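Local coordinates for protein methylmalonyl-CoA carboxyltransferase 12S subunit (Propionibacterium freudenreichii, PDB 1ON3) that catalyses transfer of the carboxyl group of methylmalonyl-CoA to the biotin of the 1.3S subunit, and assembles as the hexameric core of transcarboxylase, at residues Glu277-Val282 / Val489-Asp494; Asp291-Ile296 / Ala332-Val337; Lys298-Gly303 / Ala319-Asn324; Pro432-Ala437 / Asn475-Ala480; Met439-Ala444 / Glu469-Phe474. All coordinates share one frame; numbering follows the deposited sequence.

Contact 1 of 5, residues Glu277-Val282 / Val489-Asp494; sequences ELRDIV and VIDPAD
Asp491 OD2 is held by two donors, one from each side of the contact: the side-chain NE of Arg279 and the backbone N of Ala493. Arg279 NE reaches Asp491 OD2 at 2.9 Å along a nearly straight path, in the plane of the guanidinium. Arg279 NH2 meets Asp491 OD1 at 2.7 Å on the syn lone pair, which makes a side-on, two-nitrogen salt bridge with the two flat groups only 26° apart. Ala493 N, by contrast, comes to Asp491 OD2 from above the carboxylate plane, at 2.9 Å, and closes an Asx turn that leads toward helix 495-505. The Asp491 carboxylate is placed for both tasks by its first torsion, with CG anti to the backbone N (chi1 172°). Beneath the ion pair, the extended arm of Arg279 passes the Pro492 ring at about a right angle, Arg279 CG to Pro492 CB 4.1 Å, while the methyl of Ala493 lies 3.8 Å from Arg279 NE. Leu278 adds CD1 against Pro492 O. A leucine in place of Arg279 would probably leave the Asp491 carboxylate without its charged mate and the Asx turn less firmly set. Met12 of a second subunit packs on both Arg279 and Pro492. The contact thus illustrates how one carboxylate can order its own turn and also tie that turn to a distant short helix, here beside a subunit interface.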
# COMPACT_ATOMS: atom_id res chain seq x y z
N GLU E 277 -37.02 20.94 28.67
CA GLU E 277 -36.37 21.07 29.96
C GLU E 277 -34.92 21.50 29.78
O GLU E 277 -34.34 22.11 30.67
CB GLU E 277 -36.41 19.76 30.74
CG GLU E 277 -37.81 19.28 31.08
CD GLU E 277 -37.81 18.03 31.95
OE1 GLU E 277 -37.53 18.15 33.16
OE2 GLU E 277 -38.07 16.93 31.42
N LEU E 278 -34.34 21.18 28.63
CA LEU E 278 -32.95 21.54 28.34
C LEU E 278 -32.76 23.06 28.29
O LEU E 278 -31.64 23.56 28.48
CB LEU E 278 -32.52 20.93 27.01
CG LEU E 278 -32.09 19.47 27.05
CD1 LEU E 278 -32.10 18.87 25.63
CD2 LEU E 278 -30.69 19.38 27.70
N ARG E 279 -33.83 23.80 28.02
CA ARG E 279 -33.74 25.25 27.96
C ARG E 279 -33.52 25.85 29.34
O ARG E 279 -33.08 26.99 29.46
CB ARG E 279 -35.03 25.86 27.41
CG ARG E 279 -35.35 25.51 25.99
CD ARG E 279 -36.74 26.03 25.66
NE ARG E 279 -37.15 25.64 24.31
CZ ARG E 279 -38.41 25.61 23.90
NH1 ARG E 279 -39.39 25.96 24.73
NH2 ARG E 279 -38.70 25.23 22.66
N ASP E 280 -33.82 25.08 30.38
CA ASP E 280 -33.71 25.63 31.73
C ASP E 280 -32.55 25.18 32.59
O ASP E 280 -32.35 25.70 33.69
CB ASP E 280 -35.02 25.39 32.47
CG ASP E 280 -36.23 25.80 31.66
OD1 ASP E 280 -36.24 26.95 31.17
OD2 ASP E 280 -37.16 24.99 31.51
N ILE E 281 -31.77 24.22 32.11
CA ILE E 281 -30.66 23.71 32.90
C ILE E 281 -29.52 24.70 33.05
O ILE E 281 -28.98 24.87 34.14
CB ILE E 281 -30.12 22.40 32.29
CG1 ILE E 281 -31.23 21.36 32.24
CG2 ILE E 281 -28.95 21.90 33.11
CD1 ILE E 281 -30.88 20.10 31.44
N VAL E 282 -29.16 25.35 31.94
CA VAL E 282 -28.09 26.33 31.93
C VAL E 282 -28.64 27.73 32.19
O VAL E 282 -29.35 28.30 31.35
CB VAL E 282 -27.36 26.32 30.55
CG1 VAL E 282 -26.14 27.22 30.60
CG2 VAL E 282 -26.98 24.91 30.18
N VAL E 489 -27.53 28.27 15.02
CA VAL E 489 -27.82 28.65 16.41
C VAL E 489 -29.08 27.83 16.64
O VAL E 489 -30.02 27.89 15.84
CB VAL E 489 -28.12 30.16 16.55
CG1 VAL E 489 -28.42 30.49 18.02
CG2 VAL E 489 -26.93 30.97 16.06
N ILE E 490 -29.11 27.05 17.72
CA ILE E 490 -30.24 26.17 17.96
C ILE E 490 -31.03 26.37 19.23
O ILE E 490 -30.55 26.94 20.20
CB ILE E 490 -29.77 24.68 17.97
CG1 ILE E 490 -28.83 24.43 19.16
CG2 ILE E 490 -29.06 24.34 16.67
CD1 ILE E 490 -28.44 22.96 19.36
N ASP E 491 -32.26 25.87 19.21
CA ASP E 491 -33.14 25.89 20.36
C ASP E 491 -32.53 24.76 21.20
O ASP E 491 -32.36 23.63 20.72
CB ASP E 491 -34.57 25.53 19.90
CG ASP E 491 -35.54 25.32 21.05
OD1 ASP E 491 -36.75 25.20 20.76
OD2 ASP E 491 -35.13 25.26 22.23
N PRO E 492 -32.16 25.06 22.46
CA PRO E 492 -31.56 24.03 23.33
C PRO E 492 -32.37 22.74 23.33
O PRO E 492 -31.82 21.64 23.48
CB PRO E 492 -31.54 24.71 24.70
CG PRO E 492 -31.36 26.16 24.35
CD PRO E 492 -32.27 26.35 23.16
N ALA E 493 -33.68 22.88 23.17
CA ALA E 493 -34.57 21.72 23.17
C ALA E 493 -34.29 20.70 22.07
O ALA E 493 -34.66 19.54 22.21
CB ALA E 493 -36.04 22.19 23.09
N ASP E 494 -33.65 21.14 20.98
CA ASP E 494 -33.34 20.25 19.86
C ASP E 494 -31.92 19.66 19.89
O ASP E 494 -31.51 19.02 18.93
CB ASP E 494 -33.51 20.99 18.52
CG ASP E 494 -34.90 21.60 18.33
OD1 ASP E 494 -35.89 20.96 18.72
OD2 ASP E 494 -34.99 22.71 17.77

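Contact 2 of 5, residues Asp291-Ile296 / Ala332-Val337; sequences DVRDVI and ANQPSV
Three flat groups meet around Asp291: its own carboxylate, the amide of Gln334 across the contact, and the guanidinium of Arg293 two residues on. The guanidinium takes the carboxylate edge-on, NE to Asp291 OD1 and NH2 to Asp291 OD2, a side-on salt bridge within the turn. The Gln334 amide stands almost upright to the carboxylate, the planes 83° apart, and its NE2 descends on Asp291 OD1 from above the plane at 3.0 Å. Arg293 N approaches Asp291 OD1 at 2.9 Å, on the anti side and somewhat out of the carboxylate plane, capping the start of helix 293-299, so OD1 accepts three bonds. At the amide's other end, Gln334 OE1 receives Val292 N at 2.8 Å, with an angle of 167° at the hydrogen. Gln334 manages both because its chain, extended with CG anti to the backbone N, bends at chi2 (62°) and brings the amide back over the helix start. Below, Val292 packs CG2 on the Ala332 methyl at 3.8 Å, where strand 326-333 ends, and its CG1 lies 3.3 Å from Asn333 O, a buried carbonyl with no polar partner. Arg293 also has a salt bridge to Glu307. The amide, donor at one end and acceptor at the other, therefore joins the loop after strand 326-333 to the helix start, and three donors on Asp291 OD1 would be expected to stabilise its negative charge.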
# COMPACT_ATOMS: atom_id res chain seq x y z
N ASP E 291 -24.89 21.52 36.98
CA ASP E 291 -24.20 20.24 36.76
C ASP E 291 -24.41 19.89 35.30
O ASP E 291 -25.53 19.64 34.87
CB ASP E 291 -24.79 19.14 37.62
CG ASP E 291 -23.91 17.90 37.65
OD1 ASP E 291 -23.32 17.55 36.60
OD2 ASP E 291 -23.80 17.26 38.72
N VAL E 292 -23.33 19.88 34.52
CA VAL E 292 -23.43 19.59 33.10
C VAL E 292 -23.94 18.18 32.79
O VAL E 292 -24.39 17.92 31.68
CB VAL E 292 -22.07 19.85 32.39
CG1 VAL E 292 -21.05 18.78 32.77
CG2 VAL E 292 -22.27 19.93 30.89
N ARG E 293 -23.88 17.28 33.76
CA ARG E 293 -24.36 15.92 33.51
C ARG E 293 -25.88 15.93 33.40
O ARG E 293 -26.47 14.98 32.90
CB ARG E 293 -23.88 14.97 34.61
CG ARG E 293 -22.35 14.73 34.54
CD ARG E 293 -21.82 14.09 35.81
NE ARG E 293 -21.97 14.98 36.97
CZ ARG E 293 -21.32 14.82 38.12
NH1 ARG E 293 -20.47 13.80 38.28
NH2 ARG E 293 -21.52 15.66 39.13
N ASP E 294 -26.52 16.99 33.87
CA ASP E 294 -27.98 17.08 33.74
C ASP E 294 -28.30 17.31 32.26
O ASP E 294 -29.34 16.89 31.77
CB ASP E 294 -28.55 18.22 34.60
CG ASP E 294 -28.53 17.89 36.07
OD1 ASP E 294 -28.60 16.69 36.42
OD2 ASP E 294 -28.47 18.81 36.89
N VAL E 295 -27.39 17.97 31.55
CA VAL E 295 -27.57 18.20 30.13
C VAL E 295 -27.32 16.86 29.44
O VAL E 295 -28.10 16.43 28.59
CB VAL E 295 -26.58 19.24 29.58
CG1 VAL E 295 -26.71 19.31 28.07
CG2 VAL E 295 -26.86 20.62 30.22
N ILE E 296 -26.24 16.20 29.83
CA ILE E 296 -25.88 14.91 29.25
C ILE E 296 -27.03 13.92 29.39
O ILE E 296 -27.41 13.28 28.42
CB ILE E 296 -24.61 14.31 29.92
CG1 ILE E 296 -23.40 15.21 29.62
CG2 ILE E 296 -24.38 12.86 29.42
CD1 ILE E 296 -22.08 14.78 30.31
N ALA E 332 -17.15 17.41 28.52
CA ALA E 332 -17.93 18.58 28.89
C ALA E 332 -17.37 19.35 30.08
O ALA E 332 -16.94 18.75 31.07
CB ALA E 332 -19.37 18.12 29.18
N ASN E 333 -17.39 20.67 30.00
CA ASN E 333 -16.90 21.46 31.13
C ASN E 333 -17.95 21.43 32.24
O ASN E 333 -19.15 21.34 31.97
CB ASN E 333 -16.63 22.90 30.70
CG ASN E 333 -15.81 22.97 29.42
OD1 ASN E 333 -16.33 23.30 28.35
ND2 ASN E 333 -14.53 22.65 29.53
N GLN E 334 -17.50 21.53 33.49
CA GLN E 334 -18.39 21.49 34.66
C GLN E 334 -18.41 22.86 35.38
O GLN E 334 -17.63 23.09 36.29
CB GLN E 334 -17.91 20.39 35.61
CG GLN E 334 -18.79 20.16 36.85
CD GLN E 334 -20.19 19.72 36.49
OE1 GLN E 334 -21.00 20.52 36.01
NE2 GLN E 334 -20.48 18.43 36.70
N PRO E 335 -19.33 23.76 34.99
CA PRO E 335 -19.43 25.09 35.59
C PRO E 335 -19.56 25.12 37.11
O PRO E 335 -19.17 26.10 37.75
CB PRO E 335 -20.65 25.70 34.88
CG PRO E 335 -20.61 25.05 33.54
CD PRO E 335 -20.36 23.60 33.94
N SER E 336 -20.09 24.05 37.68
CA SER E 336 -20.26 23.97 39.12
C SER E 336 -18.98 23.68 39.90
O SER E 336 -19.01 23.64 41.13
CB SER E 336 -21.32 22.92 39.45
OG SER E 336 -21.08 21.73 38.72
N VAL E 337 -17.86 23.48 39.20
CA VAL E 337 -16.58 23.21 39.87
C VAL E 337 -15.50 24.12 39.28
O VAL E 337 -15.18 24.02 38.09
CB VAL E 337 -16.13 21.73 39.71
CG1 VAL E 337 -14.78 21.52 40.35
CG2 VAL E 337 -17.16 20.80 40.33

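Contact 3 of 5, residues Lys298-Gly303 / Ala319-Asn324; sequences KIVDWG and AFARVN
Asp301 reaches from the loop after helix 293-299 to the end of strand 316-323, where Asn324 begins the tight turn of a beta-hairpin in the crotonase-like C-terminal half. The Asp301 side chain runs beside the strand end, its CG anti to its own carbonyl carbon (chi1 -75°), which leaves the carboxylate facing the turn. There Asp301 OD2 accepts Asn324 N at 2.9 Å on the syn side, 27° out of the carboxylate plane. The other oxygen, OD1, takes the backbone N of Gly325 and of Asn269, and OD2 has a salt bridge to Arg496, so the carboxylate gathers the hairpin turn, a loop and helix 495-505 round itself. One residue earlier Val300 turns a different surface to the strand: its CG1 lies 3.6 Å from the Ala321 methyl, an apolar touch next to the polar one. Arg322, whose side chain leads off to Ser253 and a cation-pi contact with Phe254, contributes chiefly its backbone. Arg322 O receives Asp301 N at 2.8 Å, nearly along the C=O axis, so that the main chain and the side chain of one aspartate hold Arg322 O and Asn324 N, on either side of Val323. A water also bridges the two segments: it accepts from Arg322 N at 3.0 Å and lies 2.9 Å from Asp301 O.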
# COMPACT_ATOMS: atom_id res chain seq x y z
N LYS E 298 -30.13 14.29 29.56
CA LYS E 298 -31.26 14.57 28.68
C LYS E 298 -30.98 14.40 27.19
O LYS E 298 -31.91 14.44 26.38
CB LYS E 298 -31.81 15.97 28.95
CG LYS E 298 -32.37 16.11 30.35
CD LYS E 298 -33.00 17.46 30.61
CE LYS E 298 -33.49 17.55 32.05
NZ LYS E 298 -34.39 16.41 32.41
N ILE E 299 -29.73 14.20 26.81
CA ILE E 299 -29.44 14.04 25.40
C ILE E 299 -28.96 12.65 24.97
O ILE E 299 -29.04 12.31 23.80
CB ILE E 299 -28.43 15.10 24.91
CG1 ILE E 299 -27.09 14.93 25.61
CG2 ILE E 299 -28.98 16.50 25.19
CD1 ILE E 299 -26.01 15.86 25.07
N VAL E 300 -28.47 11.85 25.91
CA VAL E 300 -28.00 10.52 25.57
C VAL E 300 -29.10 9.48 25.79
O VAL E 300 -30.02 9.69 26.58
CB VAL E 300 -26.73 10.12 26.39
CG1 VAL E 300 -25.66 11.16 26.21
CG2 VAL E 300 -27.07 9.97 27.86
N ASP E 301 -29.00 8.35 25.07
CA ASP E 301 -29.99 7.28 25.17
C ASP E 301 -30.29 6.86 26.60
O ASP E 301 -29.39 6.50 27.35
CB ASP E 301 -29.52 6.03 24.40
CG ASP E 301 -29.64 6.17 22.89
OD1 ASP E 301 -29.45 5.15 22.19
OD2 ASP E 301 -29.93 7.29 22.40
N TRP E 302 -31.56 6.89 26.96
CA TRP E 302 -31.99 6.46 28.30
C TRP E 302 -31.35 7.23 29.46
O TRP E 302 -31.50 6.83 30.62
CB TRP E 302 -31.69 4.97 28.48
CG TRP E 302 -31.90 4.15 27.25
CD1 TRP E 302 -30.93 3.58 26.47
CD2 TRP E 302 -33.15 3.81 26.66
NE1 TRP E 302 -31.51 2.89 25.43
CE2 TRP E 302 -32.87 3.02 25.52
CE3 TRP E 302 -34.49 4.09 26.98
CZ2 TRP E 302 -33.88 2.50 24.70
CZ3 TRP E 302 -35.49 3.57 26.17
CH2 TRP E 302 -35.18 2.79 25.04
N GLY E 303 -30.65 8.32 29.17
CA GLY E 303 -29.99 9.08 30.22
C GLY E 303 -28.81 8.31 30.81
O GLY E 303 -28.25 8.67 31.85
N ALA E 319 -17.22 11.04 29.69
CA ALA E 319 -18.09 9.89 29.88
C ALA E 319 -18.47 9.18 28.59
O ALA E 319 -18.60 9.80 27.54
CB ALA E 319 -19.37 10.34 30.61
N PHE E 320 -18.66 7.87 28.69
CA PHE E 320 -19.10 7.10 27.54
C PHE E 320 -20.63 7.08 27.59
O PHE E 320 -21.23 6.99 28.67
CB PHE E 320 -18.60 5.66 27.61
CG PHE E 320 -17.15 5.50 27.24
CD1 PHE E 320 -16.24 4.96 28.15
CD2 PHE E 320 -16.70 5.84 25.97
CE1 PHE E 320 -14.90 4.76 27.78
CE2 PHE E 320 -15.37 5.65 25.60
CZ PHE E 320 -14.47 5.11 26.50
N ALA E 321 -21.26 7.16 26.43
CA ALA E 321 -22.71 7.12 26.36
C ALA E 321 -23.08 6.65 24.98
O ALA E 321 -22.22 6.26 24.19
CB ALA E 321 -23.29 8.50 26.61
N ARG E 322 -24.37 6.70 24.68
CA ARG E 322 -24.82 6.29 23.37
C ARG E 322 -25.88 7.23 22.81
O ARG E 322 -26.68 7.81 23.56
CB ARG E 322 -25.37 4.86 23.41
CG ARG E 322 -24.29 3.79 23.53
CD ARG E 322 -24.91 2.40 23.59
NE ARG E 322 -23.90 1.39 23.89
CZ ARG E 322 -23.68 0.87 25.09
NH1 ARG E 322 -24.39 1.26 26.14
NH2 ARG E 322 -22.74 -0.05 25.24
N VAL E 323 -25.85 7.40 21.50
CA VAL E 323 -26.86 8.21 20.83
C VAL E 323 -27.37 7.30 19.73
O VAL E 323 -26.61 6.89 18.85
CB VAL E 323 -26.27 9.51 20.24
CG1 VAL E 323 -27.38 10.27 19.50
CG2 VAL E 323 -25.71 10.39 21.37
N ASN E 324 -28.65 6.97 19.78
CA ASN E 324 -29.25 6.08 18.79
C ASN E 324 -28.48 4.75 18.78
O ASN E 324 -28.26 4.15 17.72
CB ASN E 324 -29.22 6.71 17.40
CG ASN E 324 -30.06 7.99 17.31
OD1 ASN E 324 -29.80 8.85 16.48
ND2 ASN E 324 -31.08 8.11 18.16
O HOH W 1 -26.54 6.32 26.68

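Contact 4 of 5, residues Pro432-Ala437 / Asn475-Ala480; sequences PSAEIA and NTPYVA
Strand 435-437, half of a small two-stranded parallel sheet with 409-411, lies against the first turn of helix 477-482 and the loop before it; Asn475, just ahead of the helix, and Pro477, its first residue, make most of that side of the contact. Asn475 sets its amide against Ala437: the methyl of Ala437 lies 3.0 Å from OD1 and 3.3 Å from ND2 of Asn475, a tight fit. The amide gets there with CG anti to the carbonyl carbon of Asn475 (chi1 -54°). Its ND2 then donates to a water that in turn donates to Glu435 OE1 at 2.7 Å, so the two polar ends meet through solvent while Glu435 CG rests 3.6 Å from Asn475 O. Farther along, the ring of Pro477 pushes CG in between two backbone carbonyls, 3.3 Å from Pro432 O and 3.4 Å from Ala434 O. Ile436 closes the other end, its CD1 touching the Ala480 methyl at 3.8 Å. Were Asn475 replaced by an alanine, the bridging water would probably lose its amide donor and a gap open beside the Ala437 methyl. Arg15 of a second subunit bonds to Pro432 O, and Ile148 of a third packs on Ile436. Direct contact is thus almost wholly apolar or carbonyl-to-carbon, and polar linkage is left to water, where the strand leads on to Val438 and Met439 of the methylmalonyl-CoA pocket.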
# COMPACT_ATOMS: atom_id res chain seq x y z
N PRO E 432 -28.60 29.54 22.27
CA PRO E 432 -28.75 31.00 22.22
C PRO E 432 -27.95 31.70 23.30
O PRO E 432 -27.77 32.92 23.28
CB PRO E 432 -30.26 31.20 22.41
CG PRO E 432 -30.85 29.92 21.87
CD PRO E 432 -29.90 28.89 22.46
N SER E 433 -27.47 30.93 24.27
CA SER E 433 -26.68 31.47 25.38
C SER E 433 -25.18 31.36 25.11
O SER E 433 -24.35 31.76 25.95
CB SER E 433 -27.02 30.70 26.66
OG SER E 433 -27.17 29.31 26.38
N ALA E 434 -24.83 30.84 23.94
CA ALA E 434 -23.43 30.68 23.58
C ALA E 434 -22.69 32.01 23.55
O ALA E 434 -23.18 33.00 23.00
CB ALA E 434 -23.31 29.99 22.23
N GLU E 435 -21.50 32.01 24.13
CA GLU E 435 -20.70 33.21 24.16
C GLU E 435 -19.26 32.93 23.74
O GLU E 435 -18.36 32.95 24.57
CB GLU E 435 -20.75 33.81 25.57
CG GLU E 435 -20.26 35.23 25.64
CD GLU E 435 -20.42 35.83 27.03
OE1 GLU E 435 -20.15 37.04 27.17
OE2 GLU E 435 -20.80 35.09 27.96
N ILE E 436 -19.08 32.62 22.46
CA ILE E 436 -17.76 32.36 21.88
C ILE E 436 -17.07 33.72 21.77
O ILE E 436 -17.60 34.63 21.15
CB ILE E 436 -17.90 31.74 20.48
CG1 ILE E 436 -18.56 30.37 20.60
CG2 ILE E 436 -16.53 31.66 19.80
CD1 ILE E 436 -19.13 29.85 19.32
N ALA E 437 -15.90 33.86 22.38
CA ALA E 437 -15.20 35.14 22.35
C ALA E 437 -13.70 34.99 22.57
O ALA E 437 -13.25 34.06 23.22
CB ALA E 437 -15.78 36.06 23.44
N ASN E 475 -19.39 38.72 20.50
CA ASN E 475 -19.79 37.67 21.43
C ASN E 475 -21.19 37.07 21.48
O ASN E 475 -21.58 36.50 22.49
CB ASN E 475 -19.35 38.09 22.84
CG ASN E 475 -17.86 38.44 22.90
OD1 ASN E 475 -17.14 38.29 21.91
ND2 ASN E 475 -17.39 38.90 24.06
N THR E 476 -21.94 37.18 20.39
CA THR E 476 -23.27 36.59 20.38
C THR E 476 -23.26 35.39 19.44
O THR E 476 -22.41 35.29 18.55
CB THR E 476 -24.32 37.57 19.88
OG1 THR E 476 -24.13 37.79 18.48
CG2 THR E 476 -24.22 38.90 20.63
N PRO E 477 -24.20 34.45 19.64
CA PRO E 477 -24.32 33.24 18.81
C PRO E 477 -24.47 33.62 17.34
O PRO E 477 -24.02 32.90 16.45
CB PRO E 477 -25.60 32.58 19.35
CG PRO E 477 -25.69 33.07 20.75
CD PRO E 477 -25.27 34.50 20.66
N TYR E 478 -25.12 34.75 17.09
CA TYR E 478 -25.35 35.19 15.72
C TYR E 478 -24.10 35.62 14.99
O TYR E 478 -24.00 35.45 13.78
CB TYR E 478 -26.40 36.29 15.72
CG TYR E 478 -27.73 35.81 16.26
CD1 TYR E 478 -28.05 35.97 17.61
CD2 TYR E 478 -28.63 35.15 15.44
CE1 TYR E 478 -29.25 35.46 18.13
CE2 TYR E 478 -29.83 34.63 15.94
CZ TYR E 478 -30.13 34.80 17.29
OH TYR E 478 -31.32 34.28 17.77
N VAL E 479 -23.13 36.18 15.71
CA VAL E 479 -21.90 36.59 15.05
C VAL E 479 -21.08 35.32 14.78
O VAL E 479 -20.43 35.21 13.74
CB VAL E 479 -21.06 37.53 15.92
CG1 VAL E 479 -19.81 37.95 15.14
CG2 VAL E 479 -21.87 38.75 16.32
N ALA E 480 -21.09 34.39 15.72
CA ALA E 480 -20.35 33.14 15.54
C ALA E 480 -20.89 32.47 14.28
O ALA E 480 -20.12 31.98 13.45
CB ALA E 480 -20.51 32.22 16.76
O HOH W 2 -23.77 36.29 23.86
O HOH W 3 -18.30 38.93 26.88

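Contact 5 of 5, residues Met439-Ala444 / Glu469-Phe474; sequences MGAEGA and EYQNAF
Tyr470 of helix 459-474 packs on Ala441 and Ala444 at the start of helix 441-448, a helix-to-helix contact beside the methylmalonyl-CoA pocket to which Met439 belongs. From CB the chain turns with CG anti to the backbone N (chi1 -166°), which carries the ring toward helix 441-448. Tyr470 CD2 comes first, 3.5 Å from Ala441 CA and a little farther from its methyl. Tyr470 CE2 follows, with Met439 O near the ring plane at the edge, 4.1 Å away. Next the ring slides under Ala444, whose methyl sits over one face in a CH-pi contact, 3.6 Å from the centroid and closest to CZ. Phe474 CD2, four residues on, lies against the opposite face, so the ring is sandwiched between a methyl and an aromatic edge atom. The tip, OH, goes beyond the chain and hydrogen-bonds to Ile144 O of a third subunit, a residue lining the coenzyme pocket. Beside the ring, the helix start is also bridged by solvent: a water accepts from Ala441 N at 2.9 Å and donates to Gln471 OE1 at 2.7 Å.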
# COMPACT_ATOMS: atom_id res chain seq x y z
N MET E 439 -12.07 36.93 24.26
CA MET E 439 -12.00 37.26 25.68
C MET E 439 -13.26 38.04 26.05
O MET E 439 -14.01 38.47 25.16
CB MET E 439 -10.74 38.08 26.00
CG MET E 439 -10.80 39.56 25.64
SD MET E 439 -9.14 40.29 25.68
CE MET E 439 -8.83 40.45 27.43
N GLY E 440 -13.52 38.19 27.34
CA GLY E 440 -14.71 38.90 27.78
C GLY E 440 -14.80 40.33 27.26
O GLY E 440 -13.79 41.02 27.19
N ALA E 441 -16.00 40.77 26.89
CA ALA E 441 -16.17 42.12 26.36
C ALA E 441 -15.55 43.18 27.26
O ALA E 441 -14.93 44.13 26.78
CB ALA E 441 -17.66 42.42 26.14
N GLU E 442 -15.71 43.03 28.57
CA GLU E 442 -15.16 44.00 29.51
C GLU E 442 -13.64 44.04 29.46
O GLU E 442 -13.05 45.12 29.39
CB GLU E 442 -15.60 43.69 30.94
CG GLU E 442 -14.99 44.64 31.96
CD GLU E 442 -15.45 44.36 33.37
OE1 GLU E 442 -14.99 45.07 34.29
OE2 GLU E 442 -16.27 43.43 33.56
N GLY E 443 -13.02 42.87 29.53
CA GLY E 443 -11.56 42.80 29.50
C GLY E 443 -11.00 43.38 28.22
O GLY E 443 -9.97 44.06 28.23
N ALA E 444 -11.66 43.09 27.10
CA ALA E 444 -11.22 43.60 25.81
C ALA E 444 -11.28 45.13 25.84
O ALA E 444 -10.26 45.80 25.65
CB ALA E 444 -12.12 43.07 24.70
N GLU E 469 -20.92 47.56 22.72
CA GLU E 469 -20.55 47.50 21.31
C GLU E 469 -19.76 46.24 20.98
O GLU E 469 -20.07 45.55 20.01
CB GLU E 469 -19.68 48.71 20.94
CG GLU E 469 -20.43 50.02 20.77
CD GLU E 469 -19.52 51.14 20.31
OE1 GLU E 469 -18.75 50.92 19.34
OE2 GLU E 469 -19.56 52.23 20.90
N TYR E 470 -18.74 45.96 21.79
CA TYR E 470 -17.88 44.79 21.60
C TYR E 470 -18.70 43.51 21.76
O TYR E 470 -18.63 42.61 20.92
CB TYR E 470 -16.74 44.81 22.62
CG TYR E 470 -15.61 43.85 22.31
CD1 TYR E 470 -14.59 44.19 21.41
CD2 TYR E 470 -15.56 42.58 22.91
CE1 TYR E 470 -13.54 43.30 21.12
CE2 TYR E 470 -14.53 41.68 22.63
CZ TYR E 470 -13.52 42.05 21.73
OH TYR E 470 -12.50 41.16 21.46
N GLN E 471 -19.47 43.43 22.84
CA GLN E 471 -20.30 42.27 23.12
C GLN E 471 -21.21 41.93 21.94
O GLN E 471 -21.28 40.77 21.50
CB GLN E 471 -21.16 42.56 24.36
CG GLN E 471 -22.14 41.46 24.75
CD GLN E 471 -21.46 40.22 25.31
OE1 GLN E 471 -20.43 40.32 25.97
NE2 GLN E 471 -22.05 39.06 25.06
N ASN E 472 -21.90 42.94 21.43
CA ASN E 472 -22.82 42.73 20.32
C ASN E 472 -22.14 42.52 18.98
O ASN E 472 -22.71 41.92 18.09
CB ASN E 472 -23.79 43.91 20.20
CG ASN E 472 -24.66 44.08 21.43
OD1 ASN E 472 -25.17 43.11 21.97
ND2 ASN E 472 -24.83 45.33 21.86
N ALA E 473 -20.92 43.04 18.84
CA ALA E 473 -20.20 42.90 17.59
C ALA E 473 -19.54 41.53 17.41
O ALA E 473 -19.38 41.05 16.29
CB ALA E 473 -19.15 44.00 17.47
N PHE E 474 -19.16 40.90 18.52
CA PHE E 474 -18.46 39.61 18.45
C PHE E 474 -19.01 38.45 19.26
O PHE E 474 -19.09 37.33 18.76
CB PHE E 474 -17.01 39.76 18.93
CG PHE E 474 -16.13 40.58 18.03
CD1 PHE E 474 -16.04 40.31 16.67
CD2 PHE E 474 -15.33 41.59 18.57
CE1 PHE E 474 -15.17 41.03 15.85
CE2 PHE E 474 -14.45 42.31 17.77
CZ PHE E 474 -14.37 42.03 16.40
O HOH W 3 -18.30 38.93 26.88

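In the fold
All five contacts belong to the C-terminal half of the chain, and contact 1 closes a long loop within which the other four are nested. Contacts 1, 3, 4 and 5 are buried, contact 2 partly so. Contacts 2 and 3 share helix 293-299 and fasten its two ends to neighbouring strands of one sheet, untouched by other chains. Contact 1 packs on that helix too, through Leu278 and Ile281. Contacts 1 and 4 meet the second subunit; contacts 4 and 5 touch each other and a third, and share a water. Chemistry follows place: the first three rely on direct bonds to aspartate carboxylates, whereas contacts 4 and 5, near the bound methylmalonyl-CoA, rely on close packing, with polar groups linked through water.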